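Local coordinates for protein Fe(2+) transporter FeoB (Legionella pneumophila, PDB 3IBY) that probably transports ferrous iron across the bacterial inner membrane in a GTP-driven uptake system, this chain being its cytosolic GTP-binding part, at residues T16-N19 / N25-V28; R98-T103 / Q244-I249; I130-L135 / V143-A148. All coordinates share one frame; numbering follows the deposited sequence.

Interaction 1: residues T16-N19 / N25-V28; sequences TLFN and NQRV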
loop_
_atom_site.group_PDB
_atom_site.type_symbol
_atom_site.label_atom_id
_atom_site.label_comp_id
_atom_site.label_asym_id
_atom_site.label_seq_id
_atom_site.Cartn_x
_atom_site.Cartn_y
_atom_site.Cartn_z
ATOM N N THR A 16 4.627 3.640 15.950
ATOM C CA THR A 16 4.137 2.964 17.131
ATOM C C THR A 16 3.895 1.486 16.856
ATOM O O THR A 16 4.225 0.659 17.686
ATOM C CB THR A 16 2.877 3.667 17.634
ATOM O OG1 THR A 16 3.226 5.026 17.891
ATOM C CG2 THR A 16 2.306 3.040 18.916
ATOM N N LEU A 17 3.344 1.129 15.695
ATOM C CA LEU A 17 3.128 -0.313 15.402
ATOM C C LEU A 17 4.448 -1.013 15.253
ATOM O O LEU A 17 4.658 -2.119 15.751
ATOM C CB LEU A 17 2.283 -0.524 14.163
ATOM C CG LEU A 17 2.102 -2.018 13.861
ATOM C CD1 LEU A 17 1.544 -2.826 15.038
ATOM C CD2 LEU A 17 1.214 -2.117 12.652
ATOM N N PHE A 18 5.361 -0.324 14.581
ATOM C CA PHE A 18 6.703 -0.787 14.446
ATOM C C PHE A 18 7.284 -1.100 15.782
ATOM O O PHE A 18 7.949 -2.113 15.915
ATOM C CB PHE A 18 7.573 0.245 13.788
ATOM C CG PHE A 18 8.970 -0.238 13.557
ATOM C CD1 PHE A 18 9.227 -1.172 12.541
ATOM C CD2 PHE A 18 10.005 0.185 14.370
ATOM C CE1 PHE A 18 10.522 -1.644 12.301
ATOM C CE2 PHE A 18 11.335 -0.287 14.168
ATOM C CZ PHE A 18 11.606 -1.191 13.119
ATOM N N ASN A 19 7.083 -0.222 16.756
ATOM C CA ASN A 19 7.671 -0.429 18.083
ATOM C C ASN A 19 6.984 -1.599 18.815
ATOM O O ASN A 19 7.616 -2.385 19.534
ATOM C CB ASN A 19 7.562 0.819 18.938
ATOM C CG ASN A 19 8.412 1.962 18.446
ATOM O OD1 ASN A 19 9.420 1.786 17.785
ATOM N ND2 ASN A 19 7.988 3.166 18.783
ATOM N N ASN A 25 14.258 -4.959 19.698
ATOM C CA ASN A 25 14.928 -5.626 18.564
ATOM C C ASN A 25 14.705 -4.823 17.270
ATOM O O ASN A 25 13.964 -5.259 16.361
ATOM C CB ASN A 25 14.475 -7.078 18.385
ATOM C CG ASN A 25 14.538 -7.826 19.643
ATOM O OD1 ASN A 25 15.574 -7.931 20.249
ATOM N ND2 ASN A 25 13.402 -8.318 20.088
ATOM N N GLN A 26 15.373 -3.670 17.205
ATOM C CA GLN A 26 15.207 -2.769 16.099
ATOM C C GLN A 26 16.418 -1.879 16.045
ATOM O O GLN A 26 17.070 -1.670 17.051
ATOM C CB GLN A 26 13.952 -1.959 16.287
ATOM C CG GLN A 26 13.870 -1.206 17.625
ATOM C CD GLN A 26 12.912 -0.082 17.550
ATOM O OE1 GLN A 26 11.850 -0.143 18.111
ATOM N NE2 GLN A 26 13.237 0.923 16.766
ATOM N N ARG A 27 16.712 -1.344 14.870
ATOM C CA ARG A 27 17.851 -0.464 14.679
ATOM C C ARG A 27 17.691 0.576 13.613
ATOM O O ARG A 27 16.801 0.539 12.848
ATOM C CB ARG A 27 19.095 -1.247 14.424
ATOM C CG ARG A 27 19.107 -1.818 13.127
ATOM C CD ARG A 27 19.828 -3.067 13.143
ATOM N NE ARG A 27 19.091 -4.003 12.368
ATOM C CZ ARG A 27 18.179 -4.816 12.845
ATOM N NH1 ARG A 27 17.938 -4.901 14.135
ATOM N NH2 ARG A 27 17.563 -5.594 12.005
ATOM N N VAL A 28 18.562 1.541 13.587
ATOM C CA VAL A 28 18.472 2.574 12.574
ATOM C C VAL A 28 19.762 2.580 11.764
ATOM O O VAL A 28 20.855 2.415 12.306
ATOM C CB VAL A 28 18.277 3.966 13.238
ATOM C CG1 VAL A 28 19.649 4.559 13.705
ATOM C CG2 VAL A 28 17.575 4.913 12.297
#

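Interaction 2: residues R98-T103 / Q244-I249; sequences RHLYLT and QKIHEI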
loop_
_atom_site.group_PDB
_atom_site.type_symbol
_atom_site.label_atom_id
_atom_site.label_comp_id
_atom_site.label_asym_id
_atom_site.label_seq_id
_atom_site.Cartn_x
_atom_site.Cartn_y
_atom_site.Cartn_z
ATOM N N ARG A 98 -8.848 8.546 2.713
ATOM C CA ARG A 98 -7.543 8.998 2.203
ATOM C C ARG A 98 -6.585 7.812 2.223
ATOM O O ARG A 98 -5.906 7.526 1.226
ATOM C CB ARG A 98 -6.972 10.166 2.994
ATOM C CG ARG A 98 -5.522 10.473 2.670
ATOM C CD ARG A 98 -4.977 11.829 3.266
ATOM N NE ARG A 98 -3.521 11.703 3.477
ATOM C CZ ARG A 98 -2.563 12.571 3.123
ATOM N NH1 ARG A 98 -2.821 13.756 2.598
ATOM N NH2 ARG A 98 -1.300 12.243 3.358
ATOM N N HIS A 99 -6.589 7.079 3.325
ATOM C CA HIS A 99 -5.549 6.097 3.577
ATOM C C HIS A 99 -5.639 4.917 2.648
ATOM O O HIS A 99 -4.634 4.286 2.358
ATOM C CB HIS A 99 -5.558 5.653 5.027
ATOM C CG HIS A 99 -4.845 6.585 5.945
ATOM N ND1 HIS A 99 -4.807 7.948 5.740
ATOM C CD2 HIS A 99 -4.141 6.353 7.077
ATOM C CE1 HIS A 99 -4.115 8.518 6.715
ATOM N NE2 HIS A 99 -3.692 7.569 7.532
ATOM N N LEU A 100 -6.835 4.624 2.148
ATOM C CA LEU A 100 -7.022 3.537 1.195
ATOM C C LEU A 100 -6.559 3.882 -0.228
ATOM O O LEU A 100 -6.563 3.026 -1.134
ATOM C CB LEU A 100 -8.492 3.176 1.140
ATOM C CG LEU A 100 -8.984 2.421 2.352
ATOM C CD1 LEU A 100 -10.496 2.291 2.277
ATOM C CD2 LEU A 100 -8.310 1.077 2.404
ATOM N N TYR A 101 -6.208 5.129 -0.484
ATOM C CA TYR A 101 -5.686 5.418 -1.807
ATOM C C TYR A 101 -4.426 4.596 -1.954
ATOM O O TYR A 101 -4.286 3.846 -2.912
ATOM C CB TYR A 101 -5.409 6.901 -1.971
ATOM C CG TYR A 101 -5.202 7.355 -3.387
ATOM C CD1 TYR A 101 -6.254 7.801 -4.141
ATOM C CD2 TYR A 101 -3.927 7.362 -3.958
ATOM C CE1 TYR A 101 -6.066 8.259 -5.440
ATOM C CE2 TYR A 101 -3.729 7.789 -5.246
ATOM C CZ TYR A 101 -4.815 8.257 -5.985
ATOM O OH TYR A 101 -4.630 8.723 -7.266
ATOM N N LEU A 102 -3.543 4.703 -0.970
ATOM C CA LEU A 102 -2.291 3.958 -0.965
ATOM C C LEU A 102 -2.491 2.476 -1.036
ATOM O O LEU A 102 -1.730 1.759 -1.690
ATOM C CB LEU A 102 -1.490 4.272 0.276
ATOM C CG LEU A 102 -0.216 3.477 0.529
ATOM C CD1 LEU A 102 0.738 3.682 -0.632
ATOM C CD2 LEU A 102 0.378 3.938 1.893
ATOM N N THR A 103 -3.541 2.028 -0.368
ATOM C CA THR A 103 -3.836 0.613 -0.232
ATOM C C THR A 103 -4.146 0.002 -1.566
ATOM O O THR A 103 -3.681 -1.086 -1.876
ATOM C CB THR A 103 -5.064 0.351 0.667
ATOM O OG1 THR A 103 -4.847 0.872 1.984
ATOM C CG2 THR A 103 -5.286 -1.136 0.776
ATOM N N GLN A 244 -13.244 6.885 -6.905
ATOM C CA GLN A 244 -14.692 6.539 -6.884
ATOM C C GLN A 244 -14.917 5.188 -6.199
ATOM O O GLN A 244 -15.832 5.044 -5.392
ATOM C CB GLN A 244 -15.278 6.541 -8.277
ATOM C CG GLN A 244 -15.703 7.905 -8.771
ATOM C CD GLN A 244 -16.273 7.813 -10.185
ATOM O OE1 GLN A 244 -15.539 7.478 -11.136
ATOM N NE2 GLN A 244 -17.588 8.086 -10.336
ATOM N N LYS A 245 -14.030 4.235 -6.489
ATOM C CA LYS A 245 -14.130 2.907 -5.945
ATOM C C LYS A 245 -13.875 2.990 -4.453
ATOM O O LYS A 245 -14.437 2.228 -3.657
ATOM C CB LYS A 245 -13.086 1.980 -6.600
ATOM C CG LYS A 245 -13.190 0.452 -6.223
ATOM C CD LYS A 245 -14.607 -0.153 -6.543
ATOM C CE LYS A 245 -14.794 -1.659 -6.194
ATOM N NZ LYS A 245 -16.108 -2.177 -6.702
ATOM N N ILE A 246 -12.985 3.898 -4.074
ATOM C CA ILE A 246 -12.594 3.959 -2.693
ATOM C C ILE A 246 -13.710 4.652 -1.940
ATOM O O ILE A 246 -14.062 4.198 -0.860
ATOM C CB ILE A 246 -11.275 4.704 -2.511
ATOM C CG1 ILE A 246 -10.148 3.804 -2.947
ATOM C CG2 ILE A 246 -11.074 5.126 -1.086
ATOM C CD1 ILE A 246 -8.900 4.586 -3.165
ATOM N N HIS A 247 -14.232 5.756 -2.503
ATOM C CA HIS A 247 -15.375 6.483 -1.917
ATOM C C HIS A 247 -16.534 5.509 -1.777
ATOM O O HIS A 247 -17.172 5.446 -0.766
ATOM C CB HIS A 247 -15.795 7.686 -2.775
ATOM C CG HIS A 247 -16.916 8.502 -2.193
ATOM N ND1 HIS A 247 -16.706 9.541 -1.307
ATOM C CD2 HIS A 247 -18.257 8.456 -2.403
ATOM C CE1 HIS A 247 -17.868 10.085 -0.983
ATOM N NE2 HIS A 247 -18.824 9.450 -1.638
ATOM N N GLU A 248 -16.749 4.701 -2.780
ATOM C CA GLU A 248 -17.823 3.742 -2.696
ATOM C C GLU A 248 -17.580 2.717 -1.571
ATOM O O GLU A 248 -18.502 2.395 -0.850
ATOM C CB GLU A 248 -18.129 3.130 -4.092
ATOM C CG GLU A 248 -18.389 1.647 -4.153
ATOM C CD GLU A 248 -18.441 1.131 -5.599
ATOM O OE1 GLU A 248 -18.472 -0.109 -5.759
ATOM O OE2 GLU A 248 -18.425 1.952 -6.567
ATOM N N ILE A 249 -16.359 2.249 -1.375
ATOM C CA ILE A 249 -16.096 1.300 -0.277
ATOM C C ILE A 249 -16.298 1.944 1.082
ATOM O O ILE A 249 -16.766 1.291 2.023
ATOM C CB ILE A 249 -14.652 0.717 -0.329
ATOM C CG1 ILE A 249 -14.573 -0.370 -1.394
ATOM C CG2 ILE A 249 -14.199 0.154 1.045
ATOM C CD1 ILE A 249 -13.214 -0.444 -2.054
#

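Interaction 3: residues I130-L135 / V143-A148; sequences IDTEKL and VIPIQA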
loop_
_atom_site.group_PDB
_atom_site.type_symbol
_atom_site.label_atom_id
_atom_site.label_comp_id
_atom_site.label_asym_id
_atom_site.label_seq_id
_atom_site.Cartn_x
_atom_site.Cartn_y
_atom_site.Cartn_z
ATOM N N ILE A 130 -16.695 1.550 11.917
ATOM C CA ILE A 130 -16.250 0.855 10.721
ATOM C C ILE A 130 -16.669 -0.605 10.858
ATOM O O ILE A 130 -16.393 -1.249 11.878
ATOM C CB ILE A 130 -14.718 0.987 10.498
ATOM C CG1 ILE A 130 -14.354 2.438 10.159
ATOM C CG2 ILE A 130 -14.249 0.116 9.357
ATOM C CD1 ILE A 130 -12.917 2.771 10.414
ATOM N N ASP A 131 -17.396 -1.076 9.845
ATOM C CA ASP A 131 -17.709 -2.461 9.668
ATOM C C ASP A 131 -16.454 -3.150 9.150
ATOM O O ASP A 131 -16.128 -3.055 7.979
ATOM C CB ASP A 131 -18.836 -2.589 8.644
ATOM C CG ASP A 131 -19.459 -3.939 8.644
ATOM O OD1 ASP A 131 -20.671 -4.005 8.402
ATOM O OD2 ASP A 131 -18.749 -4.933 8.887
ATOM N N THR A 132 -15.762 -3.865 10.023
ATOM C CA THR A 132 -14.509 -4.531 9.689
ATOM C C THR A 132 -14.669 -5.738 8.769
ATOM O O THR A 132 -13.834 -5.987 7.883
ATOM C CB THR A 132 -13.822 -4.951 10.993
ATOM O OG1 THR A 132 -13.071 -3.822 11.464
ATOM C CG2 THR A 132 -12.920 -6.234 10.824
ATOM N N GLU A 133 -15.734 -6.495 9.014
ATOM C CA GLU A 133 -16.050 -7.681 8.240
ATOM C C GLU A 133 -16.408 -7.269 6.824
ATOM O O GLU A 133 -16.074 -7.989 5.886
ATOM C CB GLU A 133 -17.189 -8.493 8.887
ATOM C CG GLU A 133 -16.992 -8.720 10.434
ATOM C CD GLU A 133 -17.589 -10.029 10.986
ATOM O OE1 GLU A 133 -16.815 -10.772 11.648
ATOM O OE2 GLU A 133 -18.809 -10.308 10.759
ATOM N N LYS A 134 -17.043 -6.104 6.662
ATOM C CA LYS A 134 -17.448 -5.655 5.326
ATOM C C LYS A 134 -16.252 -5.096 4.559
ATOM O O LYS A 134 -16.081 -5.382 3.391
ATOM C CB LYS A 134 -18.613 -4.659 5.408
ATOM C CG LYS A 134 -19.278 -4.271 4.075
ATOM C CD LYS A 134 -20.238 -5.313 3.471
ATOM C CE LYS A 134 -20.512 -5.016 1.962
ATOM N NZ LYS A 134 -21.524 -5.885 1.261
ATOM N N LEU A 135 -15.420 -4.316 5.228
ATOM C CA LEU A 135 -14.185 -3.778 4.633
ATOM C C LEU A 135 -13.298 -4.904 4.119
ATOM O O LEU A 135 -12.856 -4.900 2.976
ATOM C CB LEU A 135 -13.445 -2.954 5.666
ATOM C CG LEU A 135 -12.144 -2.294 5.205
ATOM C CD1 LEU A 135 -12.387 -1.447 3.958
ATOM C CD2 LEU A 135 -11.535 -1.469 6.337
ATOM N N VAL A 143 -8.271 -7.705 7.376
ATOM C CA VAL A 143 -8.310 -6.360 7.980
ATOM C C VAL A 143 -8.322 -6.586 9.496
ATOM O O VAL A 143 -9.231 -7.234 10.011
ATOM C CB VAL A 143 -9.546 -5.542 7.532
ATOM C CG1 VAL A 143 -9.422 -4.131 8.030
ATOM C CG2 VAL A 143 -9.694 -5.542 6.041
ATOM N N ILE A 144 -7.278 -6.126 10.182
ATOM C CA ILE A 144 -7.070 -6.489 11.577
ATOM C C ILE A 144 -7.111 -5.214 12.382
ATOM O O ILE A 144 -6.195 -4.388 12.289
ATOM C CB ILE A 144 -5.721 -7.225 11.821
ATOM C CG1 ILE A 144 -5.642 -8.552 11.012
ATOM C CG2 ILE A 144 -5.493 -7.456 13.329
ATOM C CD1 ILE A 144 -6.545 -9.707 11.478
ATOM N N PRO A 145 -8.189 -5.021 13.140
ATOM C CA PRO A 145 -8.347 -3.862 13.995
ATOM C C PRO A 145 -7.380 -3.894 15.166
ATOM O O PRO A 145 -7.277 -4.932 15.828
ATOM C CB PRO A 145 -9.765 -4.000 14.528
ATOM C CG PRO A 145 -10.432 -5.021 13.684
ATOM C CD PRO A 145 -9.403 -5.847 13.060
ATOM N N ILE A 146 -6.687 -2.776 15.403
ATOM C CA ILE A 146 -5.701 -2.641 16.497
ATOM C C ILE A 146 -5.683 -1.268 17.203
ATOM O O ILE A 146 -6.344 -0.311 16.793
ATOM C CB ILE A 146 -4.254 -2.898 15.982
ATOM C CG1 ILE A 146 -3.814 -1.811 14.974
ATOM C CG2 ILE A 146 -4.138 -4.292 15.354
ATOM C CD1 ILE A 146 -2.318 -1.734 14.730
ATOM N N GLN A 147 -4.915 -1.199 18.287
ATOM C CA GLN A 147 -4.540 0.065 18.935
ATOM C C GLN A 147 -3.084 -0.088 19.348
ATOM O O GLN A 147 -2.761 -0.634 20.410
ATOM C CB GLN A 147 -5.399 0.358 20.148
ATOM C CG GLN A 147 -6.887 0.364 19.902
ATOM C CD GLN A 147 -7.675 0.508 21.181
ATOM O OE1 GLN A 147 -8.744 -0.054 21.318
ATOM N NE2 GLN A 147 -7.129 1.229 22.128
ATOM N N ALA A 148 -2.212 0.342 18.449
ATOM C CA ALA A 148 -0.826 -0.007 18.531
ATOM C C ALA A 148 -0.295 0.598 19.799
ATOM O O ALA A 148 0.443 -0.043 20.547
ATOM C CB ALA A 148 -0.087 0.537 17.315
#

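Interaction 1: residues T16-N19 / N25-V28
Phe-18 and Gln-26 make most of this contact, and Asn-19 adds a smaller share. The apolar part is the rim of the phenyl ring against the chain of the glutamine. Phe-18 CE2 lies 3.8 Å from Gln-26 CB and 3.7 Å from Gln-26 CD. Phe-18 CZ is 4.0 Å from Gln-26 CB. The glutamine therefore runs past the outer end of the ring, and its amide group sits at the ring edge near the ring plane. The two flat groups are turned almost perpendicular, with their planes 85° apart. CG of Phe-18 is anti to the backbone N (chi1 -177°), which carries the ring out from the helix to the strand. Gln-26 has CG between its backbone N and carbonyl carbon, and from there the chain extends back toward the helix.

Helix 14-22 follows the P-loop of the G domain, whose residues are predicted to bind GTP. Strand 26-30 is an outermost strand of the central sheet. The contact spans the short turn between the two. Phe-18 also touches Leu-6 on strand 3-8.

The polar part is a meeting of side-chain amides. Asn-19 and Gln-26 bring their amide ends together, with the planes only 29° apart. Asn-19 is also close to Thr-15 of the predicted nucleotide site. On the sheet side, Asn-25 and Arg-27 make backbone hydrogen bonds to Glu-42 and Thr-40. The guanidinium of Arg-27, whose CB points away from the helix, forms a salt bridge with Glu-42.

Interaction 2: residues R98-T103 / Q244-I249
Leu-100 and Tyr-101 receive Ile-246 where helix 96-106 packs against helix 234-253. Helix 96-106 belongs to the G domain and follows strand 86-92. Helix 234-253 is the long last helix of the helical region that comes after the G domain, and it returns to pack on that domain. The two short segments cross at 127°, with their axes 9.7 Å apart. The contact is buried and apolar.

CB of His-99 points away from the partner helix, and the side chain touches Asn-9, Cys-12 and strand 86-92. Leu-100 faces the partner. Its CB meets Ile-246 CG2 at 3.9 Å, and its CD1 reaches Ile-249 CG2 more loosely, at 4.4 Å. The other branch of Ile-246 goes to the backbone. With CG1 anti to the carbonyl carbon (chi1 -76°) and the chain extended beyond it, CD1 comes over the peptide joining Leu-100 and Tyr-101. There Ile-246 CD1 lies 3.5 Å from Leu-100 O and 3.6 Å from Tyr-101 CA. One isoleucine thus straddles two residues of the opposing helix, one branch on a side chain and the other on main chain.

Tyr-101 comes next. Its CD1 is 4.3 Å from Ile-246 CD1, and the methyl approaches the ring obliquely. The ring also stacks with Tyr-59 and touches Ala-239 and Arg-242, one to two turns earlier on the partner helix. Ile-249 also packs on Leu-135, Leu-138 and Leu-139 of helix 132-139.

Thr-103 points its CB toward the partner helix, but its hydroxyl is engaged on its own side. OG1 hydrogen-bonds Asn-89 ND2 and donates weakly to His-99 O at 3.4 Å.

Interaction 3: residues I130-L135 / V143-A148
Thr-132 and Val-143 bring the backbones closest, with CA atoms 6.7 Å apart, where the first turn of helix 132-139 lies against strand 143-145. Leu-135 and Val-143 make the apolar pair. Their side chains cross at about a right angle, and Leu-135 CD2 meets Val-143 CG1 at 3.8 Å. Thr-132 and Pro-145 reach toward each other tip to tip, with Thr-132 OG1 3.7 Å from Pro-145 CG. Chi1 of Thr-132, -85° to OG1, leaves the methyl CG2 anti to the backbone N; CG2 lies 3.9 Å from Val-143 O.

Asp-131 is the N-cap of the helix. Its OD2 accepts from Lys-134 N at 3.0 Å, and the N-H comes from well above the carboxylate plane (60°). The other end of the connection is tied by Glu-136 OE1, which hydrogen-bonds Val-143 N.

The contact lies within the beta-alpha-beta crossover from strand 113-118 to its parallel neighbour 143-145, an outermost strand of the sheet. Gln-147 and Ala-148, just beyond that strand, belong to a predicted GTP site. Pro-145 touches Met-120 on helix 120-125, Val-143 packs on Val-115 and Leu-117, and Leu-135 also touches Val-253 on helix 234-253.

In the fold
From the N terminus, interaction 1 comes first and closes a short loop between helix 14-22 and strand 26-30, at one edge of the sheet. It ends before the others begin. Interaction 2 then opens at 98-103 and closes only at 244-249, about 140 residues later, tying the G domain to the last helix of the chain, 234-253. Interaction 3 is nested inside that long loop. It closes a short connection at the opposite edge of the sheet. Interactions 2 and 3 meet where Ile-249 packs on Leu-135. Interactions 1 and 3 meet where Thr-16 and Leu-17 pack on Ala-148. Interactions 1 and 2 do not touch; their centres are 28 Å apart.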